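Local coordinates for cell division control protein 45 cdc45 putative (Entamoeba histolytica, PDB 6CC2) that probably takes part in DNA replication as a Cdc45 protein, a family that joins MCM2-7 and GINS in the CMG helicase of eukaryotes, at residues Val483-Ser487 with Phe517-Val521; Leu450-Ala455 with Pro467-Ala471; Asp172-Tyr178 with Val491-Asn495. All blocks are in the same frame, centred on the assembly; numbering follows the deposited sequence.

Contact 1. Residues Val483-Ser487 with Phe517-Val521; sequences VGYSS and FDSFV
The carbonyl oxygen of Gly-484 takes two neighbouring donors from the facing strand, the N-H of Phe-520 and the CA-H of Ser-519. Phe-520 N donates to Gly-484 O over 2.9 Å, lying in the carbonyl plane, while the CA-H of Ser-519 meets the same oxygen in a CA-H...O contact of 3.0 Å. The return bond, Gly-484 N to Phe-520 O, is also 2.9 Å and closes the hydrogen-bonded pair of an antiparallel bridge; its acceptor takes a further CA-H...O contact from Val-483. Beyond the strand ends the pairing goes on with a bond of 3.0 Å from Ser-486 N to Asp-518 O, approached almost straight along the carbonyl bond (C=O...N angle 169°). The flanking pairs, Val-483 with Val-521 and Tyr-485 with Ser-519, are non-hydrogen-bonded. Their side chains share one face of the sheet, where the valines lie side by side with CG2 against CG2 at 4.1 Å. The Tyr-485 ring receives Ser-519 CB at its edge and passes Asp-518 with ring and carboxylate planes 67° apart, Tyr-485 CE1 lying 4.0 Å from Asp-518 OD2. A water links Tyr-485 OH to Asp-518 OD2, and a second donates to Ser-486 O at 2.7 Å and, over a longer distance, to Asp-518 OD2. Ser-519 OG finds its polar partner in Ser-516 OG. Helix 444-462 covers the valine-tyrosine face through Leu-448, Ala-451 and Gln-452; on the opposite face Phe-520 meets the ring of Phe-501 from helix 494-508, and strand 468-474 pairs with the other edge of strand 479-485, through Leu-470 and Phe-468.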
loop_
_atom_site.group_PDB
_atom_site.type_symbol
_atom_site.label_atom_id
_atom_site.label_comp_id
_atom_site.label_asym_id
_atom_site.label_seq_id
_atom_site.Cartn_x
_atom_site.Cartn_y
_atom_site.Cartn_z
ATOM N N VAL A 483 -7.315 -0.537 18.214
ATOM C CA VAL A 483 -7.216 -0.484 16.764
ATOM C C VAL A 483 -7.508 -1.872 16.213
ATOM O O VAL A 483 -6.973 -2.873 16.713
ATOM C CB VAL A 483 -5.822 -0.006 16.318
ATOM C CG1 VAL A 483 -5.672 -0.194 14.804
ATOM C CG2 VAL A 483 -5.616 1.441 16.714
ATOM N N GLY A 484 -8.340 -1.936 15.182
ATOM C CA GLY A 484 -8.557 -3.154 14.429
ATOM C C GLY A 484 -8.064 -2.958 13.006
ATOM O O GLY A 484 -8.406 -1.973 12.358
ATOM N N TYR A 485 -7.249 -3.911 12.541
ATOM C CA TYR A 485 -6.641 -3.812 11.226
ATOM C C TYR A 485 -6.776 -5.126 10.475
ATOM O O TYR A 485 -6.535 -6.199 11.031
ATOM C CB TYR A 485 -5.146 -3.448 11.315
ATOM C CG TYR A 485 -4.457 -3.486 9.962
ATOM C CD1 TYR A 485 -4.614 -2.461 9.058
ATOM C CD2 TYR A 485 -3.675 -4.575 9.594
ATOM C CE1 TYR A 485 -3.997 -2.505 7.795
ATOM C CE2 TYR A 485 -3.051 -4.614 8.351
ATOM C CZ TYR A 485 -3.226 -3.588 7.471
ATOM O OH TYR A 485 -2.623 -3.618 6.238
ATOM N N SER A 486 -7.142 -5.028 9.205
ATOM C CA SER A 486 -7.281 -6.192 8.346
ATOM C C SER A 486 -6.367 -6.029 7.142
ATOM O O SER A 486 -6.534 -5.092 6.354
ATOM C CB SER A 486 -8.734 -6.360 7.915
ATOM O OG SER A 486 -8.890 -7.418 7.004
ATOM N N SER A 487 -5.377 -6.930 7.018
ATOM C CA SER A 487 -4.456 -6.821 5.865
ATOM C C SER A 487 -5.126 -7.284 4.575
ATOM O O SER A 487 -6.152 -7.976 4.601
ATOM C CB SER A 487 -3.208 -7.646 6.124
ATOM O OG SER A 487 -3.458 -9.018 5.926
ATOM N N PHE A 517 -10.673 2.314 5.040
ATOM C CA PHE A 517 -11.194 1.188 4.263
ATOM C C PHE A 517 -10.763 -0.170 4.848
ATOM O O PHE A 517 -11.363 -1.185 4.490
ATOM C CB PHE A 517 -10.737 1.296 2.815
ATOM C CG PHE A 517 -11.327 2.455 2.087
ATOM C CD1 PHE A 517 -12.660 2.436 1.653
ATOM C CD2 PHE A 517 -10.573 3.593 1.810
ATOM C CE1 PHE A 517 -13.202 3.488 0.992
ATOM C CE2 PHE A 517 -11.128 4.664 1.135
ATOM C CZ PHE A 517 -12.442 4.622 0.722
ATOM N N ASP A 518 -9.724 -0.218 5.703
ATOM C CA ASP A 518 -9.296 -1.499 6.263
ATOM C C ASP A 518 -8.977 -1.464 7.762
ATOM O O ASP A 518 -8.328 -2.402 8.271
ATOM C CB ASP A 518 -8.048 -2.025 5.516
ATOM C CG ASP A 518 -6.901 -1.027 5.521
ATOM O OD1 ASP A 518 -6.899 -0.105 6.365
ATOM O OD2 ASP A 518 -6.004 -1.146 4.669
ATOM N N SER A 519 -9.418 -0.442 8.487
ATOM C CA SER A 519 -9.066 -0.343 9.885
ATOM C C SER A 519 -10.093 0.503 10.622
ATOM O O SER A 519 -10.823 1.296 10.027
ATOM C CB SER A 519 -7.667 0.261 10.057
ATOM O OG SER A 519 -7.666 1.628 9.663
ATOM N N PHE A 520 -10.085 0.358 11.937
ATOM C CA PHE A 520 -10.986 1.064 12.832
ATOM C C PHE A 520 -10.226 1.439 14.100
ATOM O O PHE A 520 -9.317 0.732 14.527
ATOM C CB PHE A 520 -12.198 0.199 13.251
ATOM C CG PHE A 520 -12.890 -0.460 12.114
ATOM C CD1 PHE A 520 -12.400 -1.637 11.579
ATOM C CD2 PHE A 520 -14.050 0.098 11.565
ATOM C CE1 PHE A 520 -13.037 -2.250 10.514
ATOM C CE2 PHE A 520 -14.692 -0.518 10.510
ATOM C CZ PHE A 520 -14.178 -1.694 9.980
ATOM N N VAL A 521 -10.637 2.548 14.715
ATOM C CA VAL A 521 -10.112 2.975 16.002
ATOM C C VAL A 521 -11.277 3.245 16.946
ATOM O O VAL A 521 -12.226 3.940 16.576
ATOM C CB VAL A 521 -9.250 4.242 15.871
ATOM C CG1 VAL A 521 -8.649 4.617 17.217
ATOM C CG2 VAL A 521 -8.141 4.017 14.846
HETATM O O HOH W 1 -3.603 -1.687 4.534
HETATM O O HOH W 2 -6.409 -4.292 3.765
#

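Contact 2. Residues Leu450-Ala455 with Pro467-Ala471; sequences LAQFLA and PFILA
Leu-454 sets its CB over one face of the Phe-468 ring, a CH-pi contact with CB 3.8 Å from the ring centroid and nearest to CZ. Its CD1 continues across the rim of that ring and reaches Leu-470 CD1 at 4.1 Å. At the other end of the phenylalanine the backbones draw close: Ala-455 CB touches Phe-468 CB at 3.6 Å, a short approach made possible by the small alanine. Leu-470 fills the next place along the helix. With CG anti to the backbone N (chi1 173°), the Leu-470 branch extends toward the helix, and its CD2 lies 4.0 Å from Leu-450 CG, the two leucines crossing at about a right angle, while Leu-470 CB rests on Ala-451 CB. Phe-468 and Leu-470, two residues apart, thus project from the same face of the strand toward the helix. Leu-414 and Leu-415 of helix 393-417 also pack against Leu-454, and Leu-414 touches Leu-450; Ile-469 points the other way, to Phe-497 and Phe-501. The strand is held between strands 427-432 and 479-485. Since strand 427-432 runs parallel to it and helix 444-462 lies between them in sequence, this is the helix-on-sheet packing of a beta-alpha-beta crossover.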
loop_
_atom_site.group_PDB
_atom_site.type_symbol
_atom_site.label_atom_id
_atom_site.label_comp_id
_atom_site.label_asym_id
_atom_site.label_seq_id
_atom_site.Cartn_x
_atom_site.Cartn_y
_atom_site.Cartn_z
ATOM N N LEU A 450 1.552 0.156 14.241
ATOM C CA LEU A 450 1.993 -1.028 14.971
ATOM C C LEU A 450 1.054 -2.195 14.737
ATOM O O LEU A 450 1.500 -3.331 14.552
ATOM C CB LEU A 450 2.115 -0.688 16.461
ATOM C CG LEU A 450 2.603 -1.831 17.350
ATOM C CD1 LEU A 450 3.975 -2.318 16.871
ATOM C CD2 LEU A 450 2.701 -1.380 18.800
ATOM N N ALA A 451 -0.261 -1.937 14.718
ATOM C CA ALA A 451 -1.213 -3.015 14.458
ATOM C C ALA A 451 -0.970 -3.643 13.087
ATOM O O ALA A 451 -1.048 -4.868 12.941
ATOM C CB ALA A 451 -2.642 -2.497 14.543
ATOM N N GLN A 452 -0.713 -2.811 12.067
ATOM C CA GLN A 452 -0.439 -3.319 10.726
ATOM C C GLN A 452 0.810 -4.179 10.715
ATOM O O GLN A 452 0.834 -5.253 10.102
ATOM C CB GLN A 452 -0.294 -2.167 9.742
ATOM C CG GLN A 452 0.077 -2.612 8.335
ATOM C CD GLN A 452 -0.045 -1.485 7.320
ATOM O OE1 GLN A 452 -0.549 -0.406 7.629
ATOM N NE2 GLN A 452 0.418 -1.737 6.106
ATOM N N PHE A 453 1.860 -3.722 11.388
ATOM C CA PHE A 453 3.078 -4.514 11.469
ATOM C C PHE A 453 2.817 -5.843 12.167
ATOM O O PHE A 453 3.289 -6.901 11.715
ATOM C CB PHE A 453 4.190 -3.739 12.179
ATOM C CG PHE A 453 5.415 -4.572 12.387
ATOM C CD1 PHE A 453 6.341 -4.711 11.359
ATOM C CD2 PHE A 453 5.598 -5.281 13.550
ATOM C CE1 PHE A 453 7.448 -5.513 11.523
ATOM C CE2 PHE A 453 6.707 -6.082 13.717
ATOM C CZ PHE A 453 7.621 -6.205 12.696
ATOM N N LEU A 454 2.153 -5.801 13.339
ATOM C CA LEU A 454 1.935 -7.013 14.104
ATOM C C LEU A 454 1.027 -7.973 13.362
ATOM O O LEU A 454 1.224 -9.198 13.456
ATOM C CB LEU A 454 1.358 -6.678 15.485
ATOM C CG LEU A 454 2.306 -5.995 16.433
ATOM C CD1 LEU A 454 1.534 -5.458 17.659
ATOM C CD2 LEU A 454 3.410 -6.936 16.921
ATOM N N ALA A 455 0.055 -7.464 12.608
ATOM C CA ALA A 455 -0.808 -8.343 11.842
ATOM C C ALA A 455 0.019 -9.200 10.900
ATOM O O ALA A 455 -0.184 -10.418 10.798
ATOM C CB ALA A 455 -1.835 -7.510 11.058
ATOM N N PRO A 467 -6.927 -10.947 10.840
ATOM C CA PRO A 467 -6.975 -9.544 11.251
ATOM C C PRO A 467 -6.478 -9.424 12.680
ATOM O O PRO A 467 -6.380 -10.413 13.417
ATOM C CB PRO A 467 -8.456 -9.177 11.095
ATOM C CG PRO A 467 -9.187 -10.450 11.237
ATOM C CD PRO A 467 -8.265 -11.550 10.739
ATOM N N PHE A 468 -6.076 -8.211 13.041
ATOM C CA PHE A 468 -5.363 -7.964 14.288
ATOM C C PHE A 468 -6.028 -6.828 15.060
ATOM O O PHE A 468 -6.307 -5.766 14.490
ATOM C CB PHE A 468 -3.892 -7.614 14.011
ATOM C CG PHE A 468 -2.998 -7.795 15.189
ATOM C CD1 PHE A 468 -2.888 -6.808 16.161
ATOM C CD2 PHE A 468 -2.229 -8.937 15.321
ATOM C CE1 PHE A 468 -2.065 -6.991 17.248
ATOM C CE2 PHE A 468 -1.387 -9.122 16.393
ATOM C CZ PHE A 468 -1.318 -8.157 17.381
ATOM N N ILE A 469 -6.273 -7.052 16.349
ATOM C CA ILE A 469 -6.852 -6.049 17.242
ATOM C C ILE A 469 -5.823 -5.753 18.321
ATOM O O ILE A 469 -5.362 -6.663 19.028
ATOM C CB ILE A 469 -8.185 -6.507 17.853
ATOM C CG1 ILE A 469 -9.223 -6.662 16.749
ATOM C CG2 ILE A 469 -8.656 -5.468 18.895
ATOM C CD1 ILE A 469 -10.490 -7.303 17.173
ATOM N N LEU A 470 -5.430 -4.482 18.417
ATOM C CA LEU A 470 -4.367 -4.036 19.306
ATOM C C LEU A 470 -4.945 -3.028 20.283
ATOM O O LEU A 470 -5.613 -2.078 19.865
ATOM C CB LEU A 470 -3.241 -3.384 18.488
ATOM C CG LEU A 470 -2.142 -2.715 19.319
ATOM C CD1 LEU A 470 -1.332 -3.703 20.052
ATOM C CD2 LEU A 470 -1.265 -1.872 18.370
ATOM N N ALA A 471 -4.715 -3.264 21.568
ATOM C CA ALA A 471 -5.108 -2.340 22.637
ATOM C C ALA A 471 -3.866 -1.763 23.297
ATOM O O ALA A 471 -3.023 -2.520 23.797
ATOM C CB ALA A 471 -5.957 -3.058 23.678
#

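Contact 3. Residues Asp172-Tyr178 with Val491-Asn495; sequences DSDGEFY and VKTLN. With EDO (1,2-ethanediol), chain E.
An ST turn and a classic beta bulge shape the 172-178 segment where Ser-173, Glu-176 and Tyr-178 run past Val-491 and Lys-492 of the 3-10 segment leading into helix 494-508, and Asn-495 in its first turn. The contact is a surface seam between parts of the chain more than 300 residues apart. In the turn, Ser-173 OG accepts from Gly-175 N; in the bulge, Glu-176 and Phe-177 both face Arg-110 of the short strand 109-110. The Asn-495 amide bonds both the N and the O of Ser-173, with Asp-172 crossing it obliquely. Ser-173 N donates to Asn-495 OD1 at 2.8 Å with an almost perfectly straight N-H...O angle of 178°, 15° from the amide carbonyl plane. The second bond, Asn-495 ND2 to Ser-173 O, is bent, and its length of 2.5 Å is doubtfully short. A water beside this pair donates to both Asp-172 OD1 and Asn-495 O, bridging the two segments a second time.

Further along, Val-491 wedges between the chain and a ring. Because its CG1 sits between the backbone N and the carbonyl carbon (chi1 63°), Val-491 CG1 lies 3.5 Å from Glu-176 O. Val-491 CG1 also packs on Tyr-178 CE1 at 4.0 Å, while CG2 meets the phenol oxygen, tyrosine and valine coming from opposite directions. Lys-492 lays its CG 3.2 Å from Glu-176 O and bends at the third torsion. Its NZ stops 4.5 Å from Glu-176 OE1, beyond salt-bridge distance, so any electrostatic attraction between these exposed groups is probably modest. Tyr-178 is flanked by His-109, Lys-216 and Pro-488, and its carbonyl turns elsewhere: 1,2-ethanediol, probably from the crystallisation liquor, donates from its O2 to Tyr-178 O at 2.8 Å.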
loop_
_atom_site.group_PDB
_atom_site.type_symbol
_atom_site.label_atom_id
_atom_site.label_comp_id
_atom_site.label_asym_id
_atom_site.label_seq_id
_atom_site.Cartn_x
_atom_site.Cartn_y
_atom_site.Cartn_z
ATOM N N ASP A 172 -20.936 -3.015 3.191
ATOM C CA ASP A 172 -20.531 -4.342 2.755
ATOM C C ASP A 172 -19.929 -4.294 1.356
ATOM O O ASP A 172 -20.443 -3.624 0.457
ATOM C CB ASP A 172 -21.723 -5.298 2.774
ATOM C CG ASP A 172 -22.133 -5.688 4.178
ATOM O OD1 ASP A 172 -21.253 -5.730 5.062
ATOM O OD2 ASP A 172 -23.335 -5.957 4.395
ATOM N N SER A 173 -18.835 -5.025 1.173
ATOM C CA SER A 173 -18.166 -5.128 -0.114
ATOM C C SER A 173 -18.171 -6.576 -0.591
ATOM O O SER A 173 -18.071 -7.508 0.217
ATOM C CB SER A 173 -16.726 -4.630 -0.037
ATOM O OG SER A 173 -15.999 -5.053 -1.174
ATOM N N ASP A 174 -18.303 -6.759 -1.905
ATOM C CA ASP A 174 -18.182 -8.075 -2.507
ATOM C C ASP A 174 -16.736 -8.467 -2.763
ATOM O O ASP A 174 -16.493 -9.545 -3.313
ATOM C CB ASP A 174 -18.963 -8.125 -3.825
ATOM C CG ASP A 174 -20.466 -8.054 -3.612
ATOM O OD1 ASP A 174 -20.944 -8.525 -2.558
ATOM O OD2 ASP A 174 -21.168 -7.527 -4.499
ATOM N N GLY A 175 -15.779 -7.630 -2.371
ATOM C CA GLY A 175 -14.396 -7.877 -2.740
ATOM C C GLY A 175 -13.863 -9.163 -2.127
ATOM O O GLY A 175 -14.101 -9.466 -0.956
ATOM N N GLU A 176 -13.141 -9.933 -2.952
ATOM C CA GLU A 176 -12.508 -11.169 -2.514
ATOM C C GLU A 176 -11.047 -11.275 -2.914
ATOM O O GLU A 176 -10.342 -12.111 -2.361
ATOM C CB GLU A 176 -13.251 -12.407 -3.065
ATOM C CG GLU A 176 -14.688 -12.538 -2.587
ATOM C CD GLU A 176 -15.398 -13.744 -3.187
ATOM O OE1 GLU A 176 -14.710 -14.660 -3.692
ATOM O OE2 GLU A 176 -16.648 -13.772 -3.156
ATOM N N PHE A 177 -10.570 -10.475 -3.853
ATOM C CA PHE A 177 -9.171 -10.516 -4.255
ATOM C C PHE A 177 -8.883 -9.248 -5.048
ATOM O O PHE A 177 -9.767 -8.411 -5.246
ATOM C CB PHE A 177 -8.850 -11.777 -5.069
ATOM C CG PHE A 177 -9.700 -11.949 -6.288
ATOM C CD1 PHE A 177 -10.922 -12.566 -6.202
ATOM C CD2 PHE A 177 -9.275 -11.458 -7.517
ATOM C CE1 PHE A 177 -11.709 -12.719 -7.316
ATOM C CE2 PHE A 177 -10.075 -11.633 -8.634
ATOM C CZ PHE A 177 -11.276 -12.242 -8.523
ATOM N N TYR A 178 -7.624 -9.093 -5.463
ATOM C CA TYR A 178 -7.158 -7.926 -6.185
ATOM C C TYR A 178 -6.695 -8.329 -7.576
ATOM O O TYR A 178 -5.997 -9.344 -7.747
ATOM C CB TYR A 178 -6.012 -7.199 -5.462
ATOM C CG TYR A 178 -6.386 -6.738 -4.077
ATOM C CD1 TYR A 178 -6.301 -7.612 -2.985
ATOM C CD2 TYR A 178 -6.835 -5.468 -3.850
ATOM C CE1 TYR A 178 -6.657 -7.206 -1.735
ATOM C CE2 TYR A 178 -7.181 -5.045 -2.581
ATOM C CZ TYR A 178 -7.095 -5.932 -1.527
ATOM O OH TYR A 178 -7.442 -5.517 -0.255
ATOM N N VAL A 491 -8.829 -9.982 2.895
ATOM C CA VAL A 491 -9.905 -9.154 2.335
ATOM C C VAL A 491 -11.209 -9.939 2.236
ATOM O O VAL A 491 -12.294 -9.356 2.309
ATOM C CB VAL A 491 -9.475 -8.592 0.966
ATOM C CG1 VAL A 491 -9.234 -9.714 -0.030
ATOM C CG2 VAL A 491 -10.513 -7.592 0.410
ATOM N N LYS A 492 -11.135 -11.258 2.056
ATOM C CA LYS A 492 -12.350 -12.042 1.865
ATOM C C LYS A 492 -13.249 -12.005 3.097
ATOM O O LYS A 492 -14.460 -12.226 2.981
ATOM C CB LYS A 492 -12.009 -13.501 1.533
ATOM C CG LYS A 492 -11.627 -13.746 0.094
ATOM C CD LYS A 492 -11.534 -15.238 -0.220
ATOM C CE LYS A 492 -12.906 -15.902 -0.221
ATOM N NZ LYS A 492 -12.842 -17.347 -0.617
ATOM N N THR A 493 -12.679 -11.765 4.273
ATOM C CA THR A 493 -13.449 -11.738 5.510
ATOM C C THR A 493 -13.526 -10.336 6.106
ATOM O O THR A 493 -13.858 -10.181 7.290
ATOM C CB THR A 493 -12.852 -12.718 6.534
ATOM O OG1 THR A 493 -11.475 -12.424 6.767
ATOM C CG2 THR A 493 -12.994 -14.149 6.027
ATOM N N LEU A 494 -13.240 -9.310 5.309
ATOM C CA LEU A 494 -13.242 -7.946 5.834
ATOM C C LEU A 494 -14.650 -7.496 6.195
ATOM O O LEU A 494 -14.830 -6.781 7.190
ATOM C CB LEU A 494 -12.628 -6.995 4.806
ATOM C CG LEU A 494 -12.651 -5.510 5.177
ATOM C CD1 LEU A 494 -11.939 -5.251 6.479
ATOM C CD2 LEU A 494 -12.029 -4.695 4.064
ATOM N N ASN A 495 -15.652 -7.879 5.397
ATOM C CA ASN A 495 -17.033 -7.563 5.734
ATOM C C ASN A 495 -17.348 -7.996 7.160
ATOM O O ASN A 495 -17.899 -7.222 7.955
ATOM C CB ASN A 495 -18.006 -8.254 4.772
ATOM C CG ASN A 495 -18.178 -7.511 3.482
ATOM O OD1 ASN A 495 -17.729 -6.378 3.341
ATOM N ND2 ASN A 495 -18.860 -8.142 2.525
HETATM C C1 EDO E . -4.377 -12.419 -10.108
HETATM O O1 EDO E . -5.725 -12.311 -9.629
HETATM C C2 EDO E . -3.772 -11.028 -10.278
HETATM O O2 EDO E . -3.766 -10.333 -9.027
HETATM O O HOH W 3 -18.921 -4.598 6.956
HETATM O O HOH W 4 -13.864 -7.327 1.389
#

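Contacts 1 and 2 are buried and belong to the same mixed sheet: strands 468-474 and 479-485 are neighbours there, joined by backbone bonds from Leu-470 N to Val-483 O and from Tyr-485 N to Phe-468 O. Contact 1 binds strand to strand, chiefly through the main chain; contact 2 seats a helix on the sheet with hydrocarbon packing. Contact 3 lies at the surface, where the side-chain amide of Asn-495 hydrogen-bonds a main chain, and waters bridge as they also do at the end of contact 1. It joins the chain after strand 479-485 to a remote, earlier segment, and Leu-494 touches Ser-486 and Phe-517 of contact 1. Contacts 2 and 3 do not touch.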